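PDB 6FFL: Maltose/maltodextrin transport permease homologue from Bdellovibrio bacteriovorus HD100, which binds maltotriose through its MalE-like solute-binding domain, the part in this chain, which is fused to the transmembrane subunit MalF of a probable maltose/maltodextrin ABC transporter. Local coordinates for residues A[176-181]-A[348-353]; A[165-170]-A[191-196]; A[186-191]-A[377-382]. All blocks are in the same frame, centred on the assembly; numbering follows the deposited sequence.

Interaction 1 (A[176-181]-A[348-353]); sequences EAFLKA and RAVWDS. With GLC (alpha-D-glucopyranose), chain B.
Phe178, from the loop 176-181, rests its ring obliquely against Val350 and Trp351 of helix 346-362. Its CD1 meets Val350 CG1 at 3.7 Å and its CZ meets Trp351 CH2 at 4.0 Å. The two ring planes stand at 47°. Leu179 adds a looser touch, CD1 to Val350 CG2 at 4.4 Å. A beta-branched valine suits this helix face: one methyl serves the ring, the other the leucine. Phe178 projects its ring to the helix with CG between its own N and carbonyl carbon (chi1 64°).

The loop packs behind a pocket wall of a family 1 solute-binding protein with the type 2 periplasmic-binding-protein fold, whose two lobes close around the sugar. Trp351 and Arg348 face that sugar. The indole spreads one face under the glucose of chain B, C6 lying 3.7 Å above the ring plane, the usual aromatic platform for a pyranose. Arg348 approaches the same glucose edge-on, NH2 donating to its O4 over 2.9 Å and NH1 to its O3 at 3.1 Å. Asp352, itself held by Arg355 and Gln382, takes NE and NH2 on separate oxygens, which lie in the guanidinium plane but are met from above the tilted carboxylate; this fixes the guanidinium's rotation.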
# COMPACT_ATOMS: atom_id res chain seq x y z
N GLU A 176 -1.69 -15.19 15.35
CA GLU A 176 -1.44 -15.84 14.07
C GLU A 176 -1.53 -14.85 12.91
O GLU A 176 -2.33 -13.91 12.92
CB GLU A 176 -2.44 -16.97 13.86
CG GLU A 176 -2.35 -18.10 14.87
CD GLU A 176 -3.66 -18.83 15.04
OE1 GLU A 176 -4.48 -18.41 15.89
OE2 GLU A 176 -3.88 -19.83 14.31
N ALA A 177 -0.71 -15.09 11.88
CA ALA A 177 -0.84 -14.38 10.61
C ALA A 177 -2.20 -14.66 9.99
O ALA A 177 -2.86 -15.65 10.30
CB ALA A 177 0.27 -14.82 9.64
N PHE A 178 -2.63 -13.78 9.08
CA PHE A 178 -3.97 -13.94 8.50
C PHE A 178 -4.00 -14.92 7.34
O PHE A 178 -5.09 -15.25 6.87
CB PHE A 178 -4.56 -12.59 8.07
CG PHE A 178 -3.81 -11.89 6.95
CD1 PHE A 178 -4.04 -12.23 5.63
CD2 PHE A 178 -2.95 -10.84 7.22
CE1 PHE A 178 -3.37 -11.58 4.59
CE2 PHE A 178 -2.28 -10.17 6.19
CZ PHE A 178 -2.50 -10.55 4.87
N LEU A 179 -2.85 -15.39 6.88
CA LEU A 179 -2.76 -16.42 5.86
C LEU A 179 -1.86 -17.52 6.41
O LEU A 179 -0.83 -17.23 7.02
CB LEU A 179 -2.17 -15.83 4.57
CG LEU A 179 -2.41 -16.39 3.18
CD1 LEU A 179 -3.89 -16.54 2.89
CD2 LEU A 179 -1.75 -15.44 2.17
N LYS A 180 -2.26 -18.78 6.22
CA LYS A 180 -1.43 -19.87 6.70
C LYS A 180 -0.14 -19.96 5.89
O LYS A 180 0.05 -19.25 4.90
CB LYS A 180 -2.20 -21.19 6.64
CG LYS A 180 -3.27 -21.33 7.70
CD LYS A 180 -3.95 -22.67 7.59
CE LYS A 180 -4.84 -22.93 8.80
NZ LYS A 180 -5.44 -24.29 8.76
N ALA A 181 0.74 -20.86 6.32
CA ALA A 181 2.07 -20.96 5.71
C ALA A 181 2.00 -21.33 4.24
O ALA A 181 2.87 -20.93 3.46
CB ALA A 181 2.93 -21.97 6.47
N ARG A 348 -7.11 -11.99 -2.30
CA ARG A 348 -8.21 -11.12 -2.67
C ARG A 348 -9.46 -11.45 -1.87
O ARG A 348 -10.16 -10.55 -1.38
CB ARG A 348 -8.47 -11.27 -4.18
CG ARG A 348 -9.70 -10.55 -4.67
CD ARG A 348 -9.40 -9.09 -4.89
NE ARG A 348 -9.85 -8.25 -3.77
CZ ARG A 348 -9.09 -7.35 -3.16
NH1 ARG A 348 -7.83 -7.18 -3.54
NH2 ARG A 348 -9.59 -6.61 -2.19
N ALA A 349 -9.77 -12.75 -1.72
CA ALA A 349 -10.91 -13.16 -0.91
C ALA A 349 -10.72 -12.74 0.54
O ALA A 349 -11.69 -12.35 1.21
CB ALA A 349 -11.09 -14.67 -1.00
N VAL A 350 -9.49 -12.82 1.05
CA VAL A 350 -9.22 -12.42 2.43
C VAL A 350 -9.49 -10.93 2.61
O VAL A 350 -10.17 -10.52 3.55
CB VAL A 350 -7.79 -12.79 2.84
CG1 VAL A 350 -7.46 -12.15 4.20
CG2 VAL A 350 -7.63 -14.31 2.94
N TRP A 351 -8.95 -10.10 1.71
CA TRP A 351 -9.18 -8.66 1.83
C TRP A 351 -10.67 -8.33 1.78
O TRP A 351 -11.17 -7.51 2.55
CB TRP A 351 -8.47 -7.90 0.71
CG TRP A 351 -6.99 -7.86 0.74
CD1 TRP A 351 -6.15 -8.09 -0.32
CD2 TRP A 351 -6.13 -7.53 1.86
NE1 TRP A 351 -4.84 -7.93 0.08
CE2 TRP A 351 -4.80 -7.59 1.40
CE3 TRP A 351 -6.37 -7.20 3.21
CZ2 TRP A 351 -3.71 -7.34 2.23
CZ3 TRP A 351 -5.28 -6.95 4.03
CH2 TRP A 351 -3.97 -7.02 3.54
N ASP A 352 -11.38 -8.92 0.81
CA ASP A 352 -12.79 -8.57 0.64
C ASP A 352 -13.62 -9.01 1.83
O ASP A 352 -14.52 -8.28 2.26
CB ASP A 352 -13.32 -9.18 -0.66
CG ASP A 352 -12.73 -8.51 -1.90
OD1 ASP A 352 -12.27 -7.36 -1.80
OD2 ASP A 352 -12.72 -9.14 -2.98
N SER A 353 -13.36 -10.21 2.36
CA SER A 353 -14.08 -10.68 3.53
C SER A 353 -13.78 -9.83 4.76
O SER A 353 -14.68 -9.48 5.52
CB SER A 353 -13.74 -12.15 3.80
OG SER A 353 -14.48 -12.64 4.90
C1 GLC B . -3.95 -3.18 -0.31
C2 GLC B . -3.98 -4.22 -1.43
C3 GLC B . -5.38 -4.27 -2.04
C4 GLC B . -6.41 -4.56 -0.96
C5 GLC B . -6.30 -3.52 0.16
C6 GLC B . -7.18 -3.92 1.34
O2 GLC B . -2.99 -3.93 -2.43
O3 GLC B . -5.45 -5.32 -3.04
O4 GLC B . -7.72 -4.51 -1.54
O5 GLC B . -4.96 -3.50 0.65
O6 GLC B . -7.32 -2.84 2.30

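Interaction 2 (A[165-170]-A[191-196]); sequences FFFAPF and TALKDT. With GLC (alpha-D-glucopyranose), chain B; GLC (alpha-D-glucopyranose), chain C.
Thr196 turns its CG2 methyl into the angle between Phe167 and Phe170, touching Phe167 CD1 at 4.0 Å and Phe170 CB at 3.9 Å. The contact joins two helical parts of a bacterial solute-binding protein: the short turn 164-167, whose leading end lines the maltotriose pocket, and the start of helix 191-205, which lies behind it. No hydrogen bond crosses between the segments. The join is van der Waals contact, partly of Thr196 against backbone: its CG2 lies 3.7 Å from Phe167 O, and its OG1 3.6 Å from Phe170 C.

A chi1 of 64° tucks the Phe167 ring over its own backbone, from where CD1 and CE1 meet the helix. There its side chain crosses that of Thr196 at about a right angle, and CE1 goes on to Leu193 CD1 at 4.2 Å, which lies obliquely against the ring. Leucine suits this buried place because its apolar branched end can meet both Phe167 and Leu354 of helix 346-362. Phe167 itself packs edge-to-face with Tyr358. Phe170 offers chiefly its CB, while its ring leads away to Phe199, Ile253 and Pro263.

On the pocket side, Phe165 donates its backbone N-H to O6 of the glucose of chain B at 2.9 Å. One face of its ring carries C4 of the glucose of chain C, 3.8 Å above the plane, and the neighbouring Phe166 meets O6 of that second sugar at its ring edge.

A threonine resolves the polarity of its buried position by turning the hydroxyl back on its own helix. Thr196 OG1 donates to Ala192 O at 2.9 Å, tilted 34° from the carbonyl plane, while Thr196 N reaches that same oxygen from the opposite face.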
# COMPACT_ATOMS: atom_id res chain seq x y z
N PHE A 165 -6.02 -3.21 4.87
CA PHE A 165 -4.57 -3.02 4.82
C PHE A 165 -4.07 -2.31 6.07
O PHE A 165 -2.97 -2.60 6.55
CB PHE A 165 -4.21 -2.21 3.57
CG PHE A 165 -2.75 -2.27 3.19
CD1 PHE A 165 -2.18 -3.47 2.75
CD2 PHE A 165 -1.96 -1.13 3.25
CE1 PHE A 165 -0.84 -3.53 2.36
CE2 PHE A 165 -0.62 -1.17 2.88
CZ PHE A 165 -0.06 -2.38 2.43
N PHE A 166 -4.87 -1.40 6.62
CA PHE A 166 -4.42 -0.57 7.72
C PHE A 166 -4.56 -1.25 9.08
O PHE A 166 -3.88 -0.84 10.03
CB PHE A 166 -5.17 0.76 7.69
CG PHE A 166 -4.76 1.65 6.54
CD1 PHE A 166 -5.23 1.41 5.25
CD2 PHE A 166 -3.89 2.71 6.75
CE1 PHE A 166 -4.84 2.23 4.19
CE2 PHE A 166 -3.50 3.54 5.68
CZ PHE A 166 -3.98 3.29 4.41
N PHE A 167 -5.39 -2.29 9.22
CA PHE A 167 -5.33 -3.04 10.47
C PHE A 167 -4.59 -4.37 10.34
O PHE A 167 -4.28 -4.98 11.37
CB PHE A 167 -6.74 -3.23 11.10
CG PHE A 167 -7.71 -4.07 10.30
CD1 PHE A 167 -7.59 -5.46 10.24
CD2 PHE A 167 -8.80 -3.46 9.68
CE1 PHE A 167 -8.53 -6.22 9.54
CE2 PHE A 167 -9.74 -4.21 8.97
CZ PHE A 167 -9.59 -5.60 8.90
N ALA A 168 -4.25 -4.79 9.13
CA ALA A 168 -3.45 -6.00 8.93
C ALA A 168 -2.16 -6.07 9.74
O ALA A 168 -1.83 -7.17 10.21
CB ALA A 168 -3.13 -6.14 7.43
N PRO A 169 -1.39 -4.99 9.93
CA PRO A 169 -0.14 -5.15 10.69
C PRO A 169 -0.36 -5.63 12.11
O PRO A 169 0.52 -6.29 12.67
CB PRO A 169 0.47 -3.74 10.66
CG PRO A 169 -0.15 -3.07 9.46
CD PRO A 169 -1.55 -3.61 9.44
N PHE A 170 -1.51 -5.33 12.71
CA PHE A 170 -1.74 -5.71 14.10
C PHE A 170 -2.04 -7.19 14.26
O PHE A 170 -1.82 -7.75 15.34
CB PHE A 170 -2.89 -4.91 14.71
CG PHE A 170 -2.66 -3.42 14.67
CD1 PHE A 170 -1.75 -2.82 15.53
CD2 PHE A 170 -3.35 -2.64 13.76
CE1 PHE A 170 -1.52 -1.45 15.47
CE2 PHE A 170 -3.12 -1.27 13.71
CZ PHE A 170 -2.22 -0.68 14.56
N THR A 191 -8.03 -15.78 17.56
CA THR A 191 -7.98 -14.78 18.62
C THR A 191 -7.29 -13.52 18.13
O THR A 191 -7.70 -12.40 18.47
CB THR A 191 -7.27 -15.35 19.85
OG1 THR A 191 -8.00 -16.47 20.35
CG2 THR A 191 -7.17 -14.30 20.94
N ALA A 192 -6.26 -13.68 17.30
CA ALA A 192 -5.50 -12.53 16.81
C ALA A 192 -6.39 -11.55 16.06
O ALA A 192 -6.32 -10.33 16.28
CB ALA A 192 -4.35 -13.01 15.92
N LEU A 193 -7.24 -12.05 15.17
CA LEU A 193 -8.11 -11.12 14.45
C LEU A 193 -9.16 -10.51 15.38
O LEU A 193 -9.44 -9.31 15.30
CB LEU A 193 -8.78 -11.81 13.26
CG LEU A 193 -9.63 -10.85 12.41
CD1 LEU A 193 -8.80 -9.69 11.82
CD2 LEU A 193 -10.38 -11.62 11.30
N LYS A 194 -9.76 -11.32 16.26
CA LYS A 194 -10.69 -10.76 17.24
C LYS A 194 -10.03 -9.66 18.05
O LYS A 194 -10.60 -8.57 18.24
CB LYS A 194 -11.23 -11.86 18.15
CG LYS A 194 -12.17 -11.36 19.25
CD LYS A 194 -12.36 -12.43 20.31
CE LYS A 194 -11.04 -12.77 20.98
NZ LYS A 194 -10.92 -12.15 22.33
N ASP A 195 -8.79 -9.91 18.51
CA ASP A 195 -8.08 -8.94 19.34
C ASP A 195 -7.75 -7.67 18.55
O ASP A 195 -7.77 -6.56 19.10
CB ASP A 195 -6.80 -9.56 19.90
CG ASP A 195 -7.05 -10.51 21.07
OD1 ASP A 195 -8.18 -10.57 21.59
OD2 ASP A 195 -6.09 -11.21 21.47
N THR A 196 -7.44 -7.83 17.26
CA THR A 196 -7.20 -6.67 16.39
C THR A 196 -8.45 -5.82 16.26
O THR A 196 -8.41 -4.59 16.38
CB THR A 196 -6.73 -7.15 15.01
OG1 THR A 196 -5.47 -7.82 15.14
CG2 THR A 196 -6.56 -5.97 14.07
C1 GLC B . -3.95 -3.18 -0.31
C2 GLC B . -3.98 -4.22 -1.43
C3 GLC B . -5.38 -4.27 -2.04
C4 GLC B . -6.41 -4.56 -0.96
C5 GLC B . -6.30 -3.52 0.16
C6 GLC B . -7.18 -3.92 1.34
O2 GLC B . -2.99 -3.93 -2.43
O3 GLC B . -5.45 -5.32 -3.04
O4 GLC B . -7.72 -4.51 -1.54
O5 GLC B . -4.96 -3.50 0.65
O6 GLC B . -7.32 -2.84 2.30
C1 GLC C . -2.21 1.75 -0.59
C2 GLC C . -1.39 0.52 -0.97
C3 GLC C . -2.25 -0.63 -1.45
C4 GLC C . -3.33 -0.89 -0.40
C5 GLC C . -4.13 0.39 -0.18
C6 GLC C . -5.23 0.17 0.87
O2 GLC C . -0.45 0.92 -1.99
O3 GLC C . -1.42 -1.79 -1.60
O4 GLC C . -4.21 -1.90 -0.87
O5 GLC C . -3.24 1.38 0.32
O6 GLC C . -6.19 1.25 0.80

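Interaction 3 (A[186-191]-A[377-382]); sequences PNLNTT and ITAEQQ
Ala379 of helix 368-384 presents its CB to two side chains of the loop before helix 191-205. Pro186 lies against it through the ring, CG to Ala379 CB at 4.0 Å and Pro186 CB to the same methyl at 4.1 Å. Leu188 brings in one branch, CD1 to Ala379 CB at 4.1 Å. All three residues are buried, and the small methyl suits its place because it lets the loop come close: the CA atoms of Pro186 and Ala379 are 6.9 Å apart. Proline offers a compact apolar surface while its ring restrains the backbone. Leu188 has CG anti to its carbonyl carbon (chi1 -50°) and a nearly straight second torsion (chi2 179°), which carries CD1 out to the helix.

The contact lays the loop between helices 170-173 and 191-205 against the C-terminal helix of the solute-binding domain, a helix that also packs on helix 346-362 at the pocket wall. Polar bonds reinforce the seat close by: Gln376, one residue ahead of 377-382, uses its side-chain amide both ways, OE1 accepting from Leu188 N and NE2 donating to Pro186 O.

The outer side is much looser. Glu380 comes no nearer than 4.7 Å to the loop with its side chain, and its OE2 accepts from Gln376 NE2. Asn189, an exposed residue at the centre of an inverse gamma turn, points its CB at the helix yet stays 6.4 Å from 377-382, its side chain lying instead against Glu373 and Gln376 earlier in the same helix. Past the turn the loop departs: Thr190 becomes the N-cap of helix 191-205, its OG1 accepting from Leu193 N.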
# COMPACT_ATOMS: atom_id res chain seq x y z
N PRO A 186 -6.94 -19.09 4.19
CA PRO A 186 -7.21 -18.01 5.15
C PRO A 186 -7.11 -18.52 6.58
O PRO A 186 -7.45 -19.67 6.88
CB PRO A 186 -8.65 -17.60 4.81
CG PRO A 186 -8.86 -18.04 3.40
CD PRO A 186 -8.06 -19.32 3.27
N ASN A 187 -6.62 -17.65 7.46
CA ASN A 187 -6.50 -17.94 8.88
C ASN A 187 -7.10 -16.75 9.63
O ASN A 187 -6.38 -16.00 10.29
CB ASN A 187 -5.05 -18.18 9.28
CG ASN A 187 -4.91 -18.80 10.66
OD1 ASN A 187 -5.71 -19.64 11.06
ND2 ASN A 187 -3.89 -18.39 11.39
N LEU A 188 -8.42 -16.59 9.53
CA LEU A 188 -9.10 -15.42 10.07
C LEU A 188 -9.91 -15.70 11.33
O LEU A 188 -10.17 -14.77 12.10
CB LEU A 188 -10.02 -14.80 9.01
CG LEU A 188 -9.38 -14.55 7.64
CD1 LEU A 188 -10.40 -13.96 6.67
CD2 LEU A 188 -8.15 -13.64 7.81
N ASN A 189 -10.33 -16.95 11.55
CA ASN A 189 -11.12 -17.27 12.75
C ASN A 189 -10.18 -17.51 13.93
O ASN A 189 -10.03 -18.62 14.45
CB ASN A 189 -12.02 -18.48 12.50
CG ASN A 189 -12.96 -18.74 13.68
OD1 ASN A 189 -13.18 -17.86 14.51
ND2 ASN A 189 -13.49 -19.96 13.77
N THR A 190 -9.53 -16.43 14.35
CA THR A 190 -8.43 -16.50 15.30
C THR A 190 -8.64 -15.49 16.41
O THR A 190 -9.33 -14.48 16.24
CB THR A 190 -7.09 -16.21 14.63
OG1 THR A 190 -7.08 -14.85 14.14
CG2 THR A 190 -6.86 -17.17 13.47
N THR A 191 -8.03 -15.78 17.56
CA THR A 191 -7.98 -14.78 18.62
C THR A 191 -7.29 -13.52 18.13
O THR A 191 -7.70 -12.40 18.47
CB THR A 191 -7.27 -15.35 19.85
OG1 THR A 191 -8.00 -16.47 20.35
CG2 THR A 191 -7.17 -14.30 20.94
N ILE A 377 -15.45 -17.82 7.16
CA ILE A 377 -16.43 -18.55 6.37
C ILE A 377 -16.61 -17.89 5.01
O ILE A 377 -16.62 -18.56 3.97
CB ILE A 377 -17.78 -18.66 7.12
CG1 ILE A 377 -17.63 -19.56 8.35
CG2 ILE A 377 -18.88 -19.21 6.18
CD1 ILE A 377 -18.72 -19.33 9.40
N THR A 378 -16.73 -16.56 5.00
CA THR A 378 -16.95 -15.83 3.75
C THR A 378 -15.74 -15.92 2.83
O THR A 378 -15.89 -16.08 1.61
CB THR A 378 -17.29 -14.37 4.07
OG1 THR A 378 -18.56 -14.32 4.73
CG2 THR A 378 -17.35 -13.53 2.80
N ALA A 379 -14.53 -15.85 3.39
CA ALA A 379 -13.32 -15.97 2.57
C ALA A 379 -13.25 -17.34 1.91
O ALA A 379 -12.94 -17.44 0.72
CB ALA A 379 -12.07 -15.72 3.42
N GLU A 380 -13.54 -18.39 2.68
CA GLU A 380 -13.50 -19.74 2.12
C GLU A 380 -14.56 -19.89 1.03
O GLU A 380 -14.30 -20.52 0.00
CB GLU A 380 -13.71 -20.78 3.22
CG GLU A 380 -12.51 -20.97 4.15
CD GLU A 380 -12.84 -21.84 5.35
OE1 GLU A 380 -14.04 -22.09 5.60
OE2 GLU A 380 -11.90 -22.28 6.06
N GLN A 381 -15.74 -19.31 1.24
CA GLN A 381 -16.77 -19.38 0.20
C GLN A 381 -16.34 -18.64 -1.06
O GLN A 381 -16.52 -19.15 -2.18
CB GLN A 381 -18.09 -18.82 0.72
CG GLN A 381 -19.23 -18.89 -0.31
CD GLN A 381 -19.58 -20.33 -0.71
OE1 GLN A 381 -19.68 -21.22 0.13
NE2 GLN A 381 -19.79 -20.54 -2.01
N GLN A 382 -15.75 -17.45 -0.92
CA GLN A 382 -15.30 -16.71 -2.10
C GLN A 382 -14.22 -17.47 -2.84
O GLN A 382 -14.18 -17.47 -4.08
CB GLN A 382 -14.80 -15.31 -1.70
CG GLN A 382 -14.47 -14.37 -2.88
CD GLN A 382 -14.15 -12.93 -2.43
OE1 GLN A 382 -14.54 -12.52 -1.33
NE2 GLN A 382 -13.44 -12.17 -3.27

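Interactions 1 and 3 are nearest neighbours, with centres 7 Å apart. Two probable hydrogen bonds tie their loops, Phe178 O to Asn187 N at 2.9 Å and Ala177 O to Asn187 ND2 at 3.1 Å. Interaction 2 lies about 11 Å from interaction 1, centre to centre, and joins it where Trp351 CH2 meets Ala168 CB at 4.1 Å; both contacts touch the glucose of chain B. Interaction 3 is the farther layer: the Leu188 side chain is about 12 Å from a bound glucose. Interactions 2 and 3 share Thr191, where the loop passes into helix 191-205, and Leu193 CD2 packs on Leu188 O at 3.3 Å.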